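Local structure of DSBA-like thioredoxin domain-containing protein (Nitrosomonas europaea, 2IN3) at residues 22-27 with 178-183; 190-195 with 199-204; 11-16 with 167-172. The protein probably acts as a thiol-disulfide oxidoreductase or isomerase of the DsbA family, FrnE-like subfamily. All coordinates share one frame; numbering follows the deposited sequence.

All three contacts pack a helix against one mixed four-stranded sheet of thioredoxin type, and all three are mainly apolar. Contacts 1 and 2 lie on the same face, under helices 19-35 and 198-211, and meet through Leu180 and Leu201; contact 3 lies on the other face, under helix 156-171. Contact 1 is the deepest, its touching residues all buried, and joins an aromatic ring to a cis-proline and a leucine. Contact 2, at the edge strand 187-192, is partly buried, mainly methyl packing between strand and helix, with polar groups in the adjoining turn. Contact 3 combines buried Ile13-Val169 packing with a pair of partly exposed tryptophans.

Contact 1. Residues 22-27 with 178-183; sequences WGFAPV and PALVVE
Phe24 meets Pro178 face-on: Pro178 CG stands over the ring, 4.2 Å from the Phe24 ring centroid and 27° off its normal, a CH-pi contact. The closest pair is Phe24 CG with Pro178 CG at 3.8 Å. Leu180 comes instead at the ring edge, Leu180 CD1 lying 4.0 Å from Phe24 CZ near the ring plane. The phenyl reaches both because Phe24 CG is anti to the backbone N (chi1 -167°), which carries the ring off helix 19-35 toward the sheet. Pro178 follows a cis peptide bond and touches the presumed CxxC site, Cys18 and Cys21, at the helix start; this is the cis-proline of the thioredoxin fold, placed just before strand 179-184. On the ring face opposite Pro178, Val27 CB, three residues on, sits 3.7 Å above the Phe24 ring plane, toward the rim. Were Phe24 cut back to an alanine, Pro178 CG and Leu180 CD1 would probably lose the ring they share, opening a gap between helix and sheet. Further out, Tyr12 of the neighbouring strand touches Phe24, Pro178 and Leu180.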
loop_
_atom_site.group_PDB
_atom_site.type_symbol
_atom_site.label_atom_id
_atom_site.label_comp_id
_atom_site.label_asym_id
_atom_site.label_seq_id
_atom_site.Cartn_x
_atom_site.Cartn_y
_atom_site.Cartn_z
ATOM N N TRP A 22 -5.378 2.875 3.775
ATOM C CA TRP A 22 -6.050 2.056 4.805
ATOM C C TRP A 22 -7.586 2.165 4.695
ATOM O O TRP A 22 -8.290 1.168 4.840
ATOM C CB TRP A 22 -5.570 2.481 6.172
ATOM C CG TRP A 22 -6.112 1.784 7.399
ATOM C CD1 TRP A 22 -6.537 2.381 8.563
ATOM C CD2 TRP A 22 -6.128 0.366 7.652
ATOM N NE1 TRP A 22 -6.860 1.420 9.508
ATOM C CE2 TRP A 22 -6.620 0.180 8.973
ATOM C CE3 TRP A 22 -5.804 -0.759 6.881
ATOM C CZ2 TRP A 22 -6.781 -1.092 9.545
ATOM C CZ3 TRP A 22 -5.958 -2.027 7.462
ATOM C CH2 TRP A 22 -6.450 -2.174 8.766
ATOM N N GLY A 23 -8.113 3.360 4.413
ATOM C CA GLY A 23 -9.565 3.489 4.177
ATOM C C GLY A 23 -10.035 2.580 3.040
ATOM O O GLY A 23 -11.159 2.060 3.050
ATOM N N PHE A 24 -9.163 2.402 2.062
ATOM C CA PHE A 24 -9.489 1.711 0.811
ATOM C C PHE A 24 -9.195 0.214 0.921
ATOM O O PHE A 24 -9.556 -0.547 0.012
ATOM C CB PHE A 24 -8.598 2.320 -0.285
ATOM C CG PHE A 24 -8.983 1.967 -1.700
ATOM C CD1 PHE A 24 -10.140 2.469 -2.261
ATOM C CD2 PHE A 24 -8.144 1.142 -2.473
ATOM C CE1 PHE A 24 -10.478 2.182 -3.595
ATOM C CE2 PHE A 24 -8.450 0.859 -3.811
ATOM C CZ PHE A 24 -9.620 1.392 -4.370
ATOM N N ALA A 25 -8.548 -0.219 2.008
ATOM C CA ALA A 25 -8.196 -1.664 2.118
ATOM C C ALA A 25 -9.404 -2.624 1.894
ATOM O O ALA A 25 -9.263 -3.623 1.165
ATOM C CB ALA A 25 -7.423 -1.979 3.404
ATOM N N PRO A 26 -10.587 -2.336 2.499
ATOM C CA PRO A 26 -11.732 -3.209 2.204
ATOM C C PRO A 26 -12.170 -3.211 0.734
ATOM O O PRO A 26 -12.716 -4.209 0.255
ATOM C CB PRO A 26 -12.848 -2.626 3.081
ATOM C CG PRO A 26 -12.124 -1.979 4.221
ATOM C CD PRO A 26 -10.945 -1.329 3.527
ATOM N N VAL A 27 -11.959 -2.094 0.028
ATOM C CA VAL A 27 -12.414 -1.958 -1.359
ATOM C C VAL A 27 -11.491 -2.781 -2.262
ATOM O O VAL A 27 -11.936 -3.578 -3.099
ATOM C CB VAL A 27 -12.382 -0.475 -1.800
ATOM C CG1 VAL A 27 -12.788 -0.334 -3.295
ATOM C CG2 VAL A 27 -13.277 0.366 -0.882
ATOM N N PRO A 178 -4.766 6.234 -2.766
ATOM C CA PRO A 178 -4.364 5.067 -3.568
ATOM C C PRO A 178 -4.684 5.292 -5.057
ATOM O O PRO A 178 -5.561 6.091 -5.363
ATOM C CB PRO A 178 -5.290 3.956 -3.040
ATOM C CG PRO A 178 -6.492 4.681 -2.491
ATOM C CD PRO A 178 -5.914 5.933 -1.887
ATOM N N ALA A 179 -3.971 4.630 -5.961
ATOM C CA ALA A 179 -4.288 4.757 -7.379
ATOM C C ALA A 179 -4.386 3.366 -7.945
ATOM O O ALA A 179 -3.808 2.421 -7.399
ATOM C CB ALA A 179 -3.229 5.563 -8.117
ATOM N N LEU A 180 -5.143 3.238 -9.026
ATOM C CA LEU A 180 -5.282 1.955 -9.700
ATOM C C LEU A 180 -5.010 2.190 -11.169
ATOM O O LEU A 180 -5.572 3.126 -11.774
ATOM C CB LEU A 180 -6.706 1.404 -9.513
ATOM C CG LEU A 180 -6.994 0.769 -8.133
ATOM C CD1 LEU A 180 -8.462 0.402 -8.053
ATOM C CD2 LEU A 180 -6.176 -0.468 -7.866
ATOM N N VAL A 181 -4.162 1.342 -11.728
ATOM C CA VAL A 181 -3.776 1.407 -13.138
ATOM C C VAL A 181 -3.847 0.011 -13.730
ATOM O O VAL A 181 -3.278 -0.939 -13.166
ATOM C CB VAL A 181 -2.318 1.959 -13.319
ATOM C CG1 VAL A 181 -1.851 1.798 -14.785
ATOM C CG2 VAL A 181 -2.245 3.411 -12.912
ATOM N N VAL A 182 -4.527 -0.110 -14.871
ATOM C CA VAL A 182 -4.463 -1.339 -15.658
ATOM C C VAL A 182 -3.341 -1.264 -16.700
ATOM O O VAL A 182 -3.215 -0.297 -17.451
ATOM C CB VAL A 182 -5.812 -1.687 -16.352
ATOM C CG1 VAL A 182 -5.670 -2.989 -17.148
ATOM C CG2 VAL A 182 -6.939 -1.838 -15.319
ATOM N N GLU A 183 -2.507 -2.289 -16.712
ATOM C CA GLU A 183 -1.449 -2.396 -17.690
ATOM C C GLU A 183 -1.753 -3.631 -18.508
ATOM O O GLU A 183 -1.840 -4.750 -17.980
ATOM C CB GLU A 183 -0.090 -2.510 -16.997
ATOM C CG GLU A 183 1.074 -2.571 -17.950
ATOM C CD GLU A 183 2.395 -2.260 -17.278
ATOM O OE1 GLU A 183 2.693 -2.851 -16.208
ATOM O OE2 GLU A 183 3.140 -1.422 -17.844
#

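Contact 2. Residues 190-195 with 199-204; sequences LITTGY and EALRQL. With EDO (1,2-ethanediol), chain F.
Ile191 and Leu204 bring strand 187-192 and helix 198-211 together, with Ile191 CA 6.5 Å from Leu204 CA. Strand and helix are the last two elements of the C-terminal beta-beta-alpha unit of the thioredoxin fold: the chain leaves the edge strand, turns through residues 193-197 and returns as a helix packed on the sheet. The strand is not regular here. Ile191 and Thr192 both pair with Leu180 of strand 179-184 in a classic beta bulge, and the two residues present their side chains to the helix in different ways. The Ile191 branch methyl does the touching, Ile191 CG2 resting 3.7 Å from Leu204 CB as the two side chains run past each other in opposite directions. Leu204 CD1 also comes up to the carbonyl oxygen of the strand, 3.6 Å from Ile191 O. Thr192 meets Leu201 nearly at a right angle through its methyl and CB; Leu201 was modelled in two conformers, and in the one described here Leu201 CD2 lies 3.7 Å from Thr192 CG2. In this conformer Leu201 also continues the apolar layer to Phe24 and Val27 of helix 19-35. Arg202 ties the same two helices by a salt bridge to Glu34 and a hydrogen bond to Asn30. With OG1 of Thr192 anti to the backbone N (chi1 -177°), the hydroxyl can donate to the turn that follows: Thr192 OG1 bonds Gly194 O at 3.0 Å, at a C=O...donor angle of 141° and tilted 21° from the carbonyl plane. An ethanediol molecule, probably from the crystallisation liquor, marks the far side of the turn, where its O2 hydrogen-bonds both Thr193 O (3.1 Å) and Thr193 OG1 (3.2 Å).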
loop_
_atom_site.group_PDB
_atom_site.type_symbol
_atom_site.label_atom_id
_atom_site.label_comp_id
_atom_site.label_asym_id
_atom_site.label_seq_id
_atom_site.Cartn_x
_atom_site.Cartn_y
_atom_site.Cartn_z
ATOM N N LEU A 190 -5.372 4.605 -16.561
ATOM C CA LEU A 190 -5.597 5.058 -15.202
ATOM C C LEU A 190 -7.047 4.795 -14.844
ATOM O O LEU A 190 -7.952 5.268 -15.545
ATOM C CB LEU A 190 -5.257 6.549 -15.090
ATOM C CG LEU A 190 -5.353 7.240 -13.735
ATOM C CD1 LEU A 190 -4.416 6.592 -12.722
ATOM C CD2 LEU A 190 -5.064 8.738 -13.921
ATOM N N ILE A 191 -7.277 4.017 -13.786
ATOM C CA ILE A 191 -8.647 3.720 -13.318
ATOM C C ILE A 191 -9.126 4.756 -12.295
ATOM O O ILE A 191 -10.177 5.371 -12.498
ATOM C CB ILE A 191 -8.791 2.266 -12.761
ATOM C CG1 ILE A 191 -8.383 1.218 -13.803
ATOM C CG2 ILE A 191 -10.228 1.973 -12.271
ATOM C CD1 ILE A 191 -9.259 1.172 -15.079
ATOM N N THR A 192 -8.350 4.977 -11.228
ATOM C CA THR A 192 -8.710 5.953 -10.180
ATOM C C THR A 192 -7.440 6.522 -9.588
ATOM O O THR A 192 -6.402 5.853 -9.613
ATOM C CB THR A 192 -9.578 5.297 -9.008
ATOM O OG1 THR A 192 -9.963 6.297 -8.051
ATOM C CG2 THR A 192 -8.820 4.254 -8.257
ATOM N N THR A 193 -7.499 7.739 -9.053
ATOM C CA THR A 193 -6.315 8.291 -8.368
ATOM C C THR A 193 -6.605 8.819 -6.976
ATOM O O THR A 193 -6.178 9.933 -6.634
ATOM C CB THR A 193 -5.672 9.463 -9.110
ATOM O OG1 THR A 193 -6.644 10.502 -9.236
ATOM C CG2 THR A 193 -5.179 9.044 -10.467
ATOM N N GLY A 194 -7.314 8.037 -6.176
ATOM C CA GLY A 194 -7.766 8.459 -4.862
ATOM C C GLY A 194 -8.781 7.442 -4.406
ATOM O O GLY A 194 -9.221 6.606 -5.205
ATOM N N TYR A 195 -9.120 7.483 -3.121
ATOM C CA TYR A 195 -10.177 6.620 -2.574
ATOM C C TYR A 195 -11.487 6.843 -3.341
ATOM O O TYR A 195 -11.896 7.988 -3.570
ATOM C CB TYR A 195 -10.432 6.948 -1.089
ATOM C CG TYR A 195 -11.671 6.256 -0.516
ATOM C CD1 TYR A 195 -11.594 4.964 0.054
ATOM C CD2 TYR A 195 -12.908 6.882 -0.552
ATOM C CE1 TYR A 195 -12.758 4.324 0.555
ATOM C CE2 TYR A 195 -14.048 6.274 -0.036
ATOM C CZ TYR A 195 -13.968 4.995 0.503
ATOM O OH TYR A 195 -15.130 4.439 0.996
ATOM N N GLU A 199 -18.651 0.684 -5.405
ATOM C CA GLU A 199 -19.625 0.794 -6.516
ATOM C C GLU A 199 -19.018 1.545 -7.704
ATOM O O GLU A 199 -19.154 1.121 -8.856
ATOM C CB GLU A 199 -20.940 1.468 -6.061
ATOM C CG GLU A 199 -21.805 0.584 -5.173
ATOM C CD GLU A 199 -21.386 0.641 -3.692
ATOM O OE1 GLU A 199 -20.583 1.524 -3.307
ATOM O OE2 GLU A 199 -21.869 -0.209 -2.921
ATOM N N ALA A 200 -18.333 2.657 -7.425
ATOM C CA ALA A 200 -17.679 3.413 -8.498
ATOM C C ALA A 200 -16.587 2.585 -9.194
ATOM O O ALA A 200 -16.464 2.629 -10.409
ATOM C CB ALA A 200 -17.107 4.716 -7.972
ATOM N N LEU A 201 -15.835 1.807 -8.443
ATOM C CA LEU A 201 -14.717 1.090 -9.043
ATOM C C LEU A 201 -15.184 -0.141 -9.806
ATOM O O LEU A 201 -14.585 -0.505 -10.819
ATOM C CB LEU A 201 -13.678 0.752 -7.996
ATOM C CG LEU A 201 -13.265 2.058 -7.308
ATOM C CD1 LEU A 201 -12.801 1.753 -5.936
ATOM C CD2 LEU A 201 -12.203 2.817 -8.099
ATOM N N ARG A 202 -16.279 -0.744 -9.346
ATOM C CA ARG A 202 -16.946 -1.796 -10.138
ATOM C C ARG A 202 -17.326 -1.269 -11.526
ATOM O O ARG A 202 -17.042 -1.909 -12.540
ATOM C CB ARG A 202 -18.147 -2.322 -9.396
ATOM C CG ARG A 202 -17.776 -3.418 -8.374
ATOM C CD ARG A 202 -18.890 -3.626 -7.396
ATOM N NE ARG A 202 -18.547 -4.661 -6.425
ATOM C CZ ARG A 202 -19.284 -4.922 -5.351
ATOM N NH1 ARG A 202 -20.421 -4.268 -5.150
ATOM N NH2 ARG A 202 -18.902 -5.864 -4.497
ATOM N N GLN A 203 -17.960 -0.096 -11.567
ATOM C CA GLN A 203 -18.299 0.546 -12.845
ATOM C C GLN A 203 -17.064 0.700 -13.743
ATOM O O GLN A 203 -17.084 0.318 -14.915
ATOM C CB GLN A 203 -18.960 1.923 -12.621
ATOM C CG GLN A 203 -19.488 2.602 -13.903
ATOM C CD GLN A 203 -18.490 3.561 -14.551
ATOM O OE1 GLN A 203 -18.041 4.524 -13.927
ATOM N NE2 GLN A 203 -18.165 3.313 -15.820
ATOM N N LEU A 204 -16.008 1.287 -13.181
ATOM C CA LEU A 204 -14.798 1.617 -13.944
ATOM C C LEU A 204 -14.127 0.347 -14.479
ATOM O O LEU A 204 -13.865 0.219 -15.686
ATOM C CB LEU A 204 -13.815 2.415 -13.060
ATOM C CG LEU A 204 -14.388 3.785 -12.665
ATOM C CD1 LEU A 204 -13.520 4.476 -11.599
ATOM C CD2 LEU A 204 -14.587 4.638 -13.893
HETATM C C1 EDO F . -9.531 13.552 -5.521
HETATM O O1 EDO F . -9.578 12.543 -4.500
HETATM C C2 EDO F . -8.307 13.314 -6.419
HETATM O O2 EDO F . -8.414 12.032 -7.074
#

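Contact 3. Residues 11-16 with 167-172; sequences WYIADP and QRVAQW
Trp11 and Trp172 form an edge-to-face aromatic pair in which Trp172 supplies the edge and Trp11 the face. The five-membered ring of Trp11 and the six-membered ring of Trp172 have centroids 5.5 Å apart and planes at 63°, and Trp172 CH2 comes within 3.8 Å of Trp11 CD1. A chi2 of -3° puts Trp172 CD1 on the same side as its own CA, almost in one plane with it, and sends the benzo ring out toward the strand. One face of this indole is covered by its helix neighbour, Arg168 CG standing 3.6 Å above the Trp172 ring plane toward the rim.

The aliphatic contacts belong to Ile13, whose two branches part to different partners. Ile13 CG2 packs on Val169 CG2 at 3.6 Å. The other arm is extended (chi2 171°) and brings Ile13 CD1 to the edge of the Trp172 benzo ring, 3.9 Å from CE3.

Polar fixing comes from outside: Trp11 NE1 hydrogen-bonds Glu183 OE1 on strand 179-184, which probably helps fix the rotation of the ring that receives Trp172. Met44 of strand 40-45 touches both indoles.

Here helix 156-171, the last helix before strand 179-184, covers strand 9-14, one of the two inner strands, as in DsbA-like proteins, where a helical insertion leads back into the thioredoxin fold.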
loop_
_atom_site.group_PDB
_atom_site.type_symbol
_atom_site.label_atom_id
_atom_site.label_comp_id
_atom_site.label_asym_id
_atom_site.label_seq_id
_atom_site.Cartn_x
_atom_site.Cartn_y
_atom_site.Cartn_z
ATOM N N TRP A 11 -2.579 -2.741 -11.272
ATOM C CA TRP A 11 -1.636 -2.224 -10.276
ATOM C C TRP A 11 -2.331 -1.402 -9.188
ATOM O O TRP A 11 -2.975 -0.382 -9.480
ATOM C CB TRP A 11 -0.557 -1.360 -10.950
ATOM C CG TRP A 11 0.375 -2.114 -11.829
ATOM C CD1 TRP A 11 0.388 -2.132 -13.198
ATOM C CD2 TRP A 11 1.448 -2.967 -11.405
ATOM N NE1 TRP A 11 1.413 -2.944 -13.657
ATOM C CE2 TRP A 11 2.079 -3.461 -12.575
ATOM C CE3 TRP A 11 1.934 -3.364 -10.145
ATOM C CZ2 TRP A 11 3.174 -4.348 -12.528
ATOM C CZ3 TRP A 11 3.040 -4.235 -10.101
ATOM C CH2 TRP A 11 3.634 -4.715 -11.284
ATOM N N TYR A 12 -2.154 -1.825 -7.950
ATOM C CA TYR A 12 -2.580 -1.049 -6.799
ATOM C C TYR A 12 -1.389 -0.222 -6.312
ATOM O O TYR A 12 -0.405 -0.774 -5.824
ATOM C CB TYR A 12 -3.098 -1.985 -5.688
ATOM C CG TYR A 12 -3.552 -1.278 -4.430
ATOM C CD1 TYR A 12 -4.371 -0.145 -4.490
ATOM C CD2 TYR A 12 -3.168 -1.754 -3.193
ATOM C CE1 TYR A 12 -4.823 0.485 -3.300
ATOM C CE2 TYR A 12 -3.593 -1.131 -1.980
ATOM C CZ TYR A 12 -4.404 -0.013 -2.062
ATOM O OH TYR A 12 -4.822 0.582 -0.895
ATOM N N ILE A 13 -1.473 1.097 -6.507
ATOM C CA ILE A 13 -0.352 1.975 -6.232
ATOM C C ILE A 13 -0.670 2.648 -4.914
ATOM O O ILE A 13 -1.588 3.492 -4.821
ATOM C CB ILE A 13 -0.123 3.022 -7.363
ATOM C CG1 ILE A 13 0.122 2.306 -8.712
ATOM C CG2 ILE A 13 1.049 3.910 -7.021
ATOM C CD1 ILE A 13 0.144 3.213 -9.941
ATOM N N ALA A 14 0.091 2.264 -3.904
ATOM C CA ALA A 14 -0.270 2.564 -2.510
ATOM C C ALA A 14 0.928 2.496 -1.603
ATOM O O ALA A 14 1.946 1.889 -1.949
ATOM C CB ALA A 14 -1.357 1.642 -2.025
ATOM N N ASP A 15 0.801 3.138 -0.456
ATOM C CA ASP A 15 1.820 3.141 0.572
ATOM C C ASP A 15 1.124 2.748 1.875
ATOM O O ASP A 15 0.067 3.305 2.189
ATOM C CB ASP A 15 2.366 4.567 0.705
ATOM C CG ASP A 15 3.553 4.648 1.638
ATOM O OD1 ASP A 15 3.392 4.351 2.845
ATOM O OD2 ASP A 15 4.666 4.993 1.157
ATOM N N PRO A 16 1.702 1.794 2.637
ATOM C CA PRO A 16 1.154 1.348 3.932
ATOM C C PRO A 16 0.935 2.499 4.940
ATOM O O PRO A 16 0.104 2.362 5.840
ATOM C CB PRO A 16 2.271 0.456 4.499
ATOM C CG PRO A 16 3.087 0.063 3.362
ATOM C CD PRO A 16 2.981 1.128 2.324
ATOM N N GLN A 167 10.080 5.506 -8.785
ATOM C CA GLN A 167 10.391 6.219 -10.003
ATOM C C GLN A 167 9.359 5.958 -11.096
ATOM O O GLN A 167 8.989 6.882 -11.825
ATOM C CB GLN A 167 11.790 5.862 -10.486
ATOM C CG GLN A 167 12.889 6.420 -9.574
ATOM C CD GLN A 167 14.266 5.846 -9.889
ATOM O OE1 GLN A 167 14.392 4.837 -10.603
ATOM N NE2 GLN A 167 15.309 6.481 -9.351
ATOM N N ARG A 168 8.890 4.715 -11.207
ATOM C CA ARG A 168 7.878 4.389 -12.220
ATOM C C ARG A 168 6.543 5.084 -11.926
ATOM O O ARG A 168 5.864 5.567 -12.845
ATOM C CB ARG A 168 7.651 2.884 -12.316
ATOM C CG ARG A 168 7.174 2.449 -13.703
ATOM C CD ARG A 168 6.929 0.932 -13.770
ATOM N NE ARG A 168 8.152 0.141 -13.550
ATOM C CZ ARG A 168 8.477 -0.464 -12.399
ATOM N NH1 ARG A 168 7.688 -0.389 -11.329
ATOM N NH2 ARG A 168 9.613 -1.146 -12.303
ATOM N N VAL A 169 6.200 5.161 -10.643
ATOM C CA VAL A 169 4.984 5.848 -10.203
ATOM C C VAL A 169 5.058 7.300 -10.616
ATOM O O VAL A 169 4.105 7.836 -11.193
ATOM C CB VAL A 169 4.787 5.724 -8.676
ATOM C CG1 VAL A 169 3.754 6.765 -8.157
ATOM C CG2 VAL A 169 4.379 4.285 -8.315
ATOM N N ALA A 170 6.213 7.923 -10.383
ATOM C CA ALA A 170 6.457 9.307 -10.797
ATOM C C ALA A 170 6.358 9.452 -12.307
ATOM O O ALA A 170 5.728 10.391 -12.807
ATOM C CB ALA A 170 7.823 9.788 -10.303
ATOM N N GLN A 171 6.963 8.516 -13.028
ATOM C CA GLN A 171 6.984 8.521 -14.495
ATOM C C GLN A 171 5.568 8.422 -15.067
ATOM O O GLN A 171 5.231 9.095 -16.062
ATOM C CB GLN A 171 7.919 7.413 -15.013
ATOM C CG GLN A 171 7.845 7.092 -16.512
ATOM C CD GLN A 171 7.830 5.578 -16.772
ATOM O OE1 GLN A 171 8.545 4.801 -16.112
ATOM N NE2 GLN A 171 7.006 5.155 -17.736
ATOM N N TRP A 172 4.734 7.624 -14.413
ATOM C CA TRP A 172 3.344 7.473 -14.806
ATOM C C TRP A 172 2.464 8.677 -14.445
ATOM O O TRP A 172 1.267 8.664 -14.717
ATOM C CB TRP A 172 2.735 6.215 -14.194
ATOM C CG TRP A 172 3.254 4.941 -14.750
ATOM C CD1 TRP A 172 4.158 4.782 -15.764
ATOM C CD2 TRP A 172 2.864 3.628 -14.347
ATOM N NE1 TRP A 172 4.384 3.442 -15.985
ATOM C CE2 TRP A 172 3.586 2.713 -15.139
ATOM C CE3 TRP A 172 1.980 3.131 -13.371
ATOM C CZ2 TRP A 172 3.453 1.326 -14.992
ATOM C CZ3 TRP A 172 1.841 1.764 -13.240
ATOM C CH2 TRP A 172 2.579 0.874 -14.045
#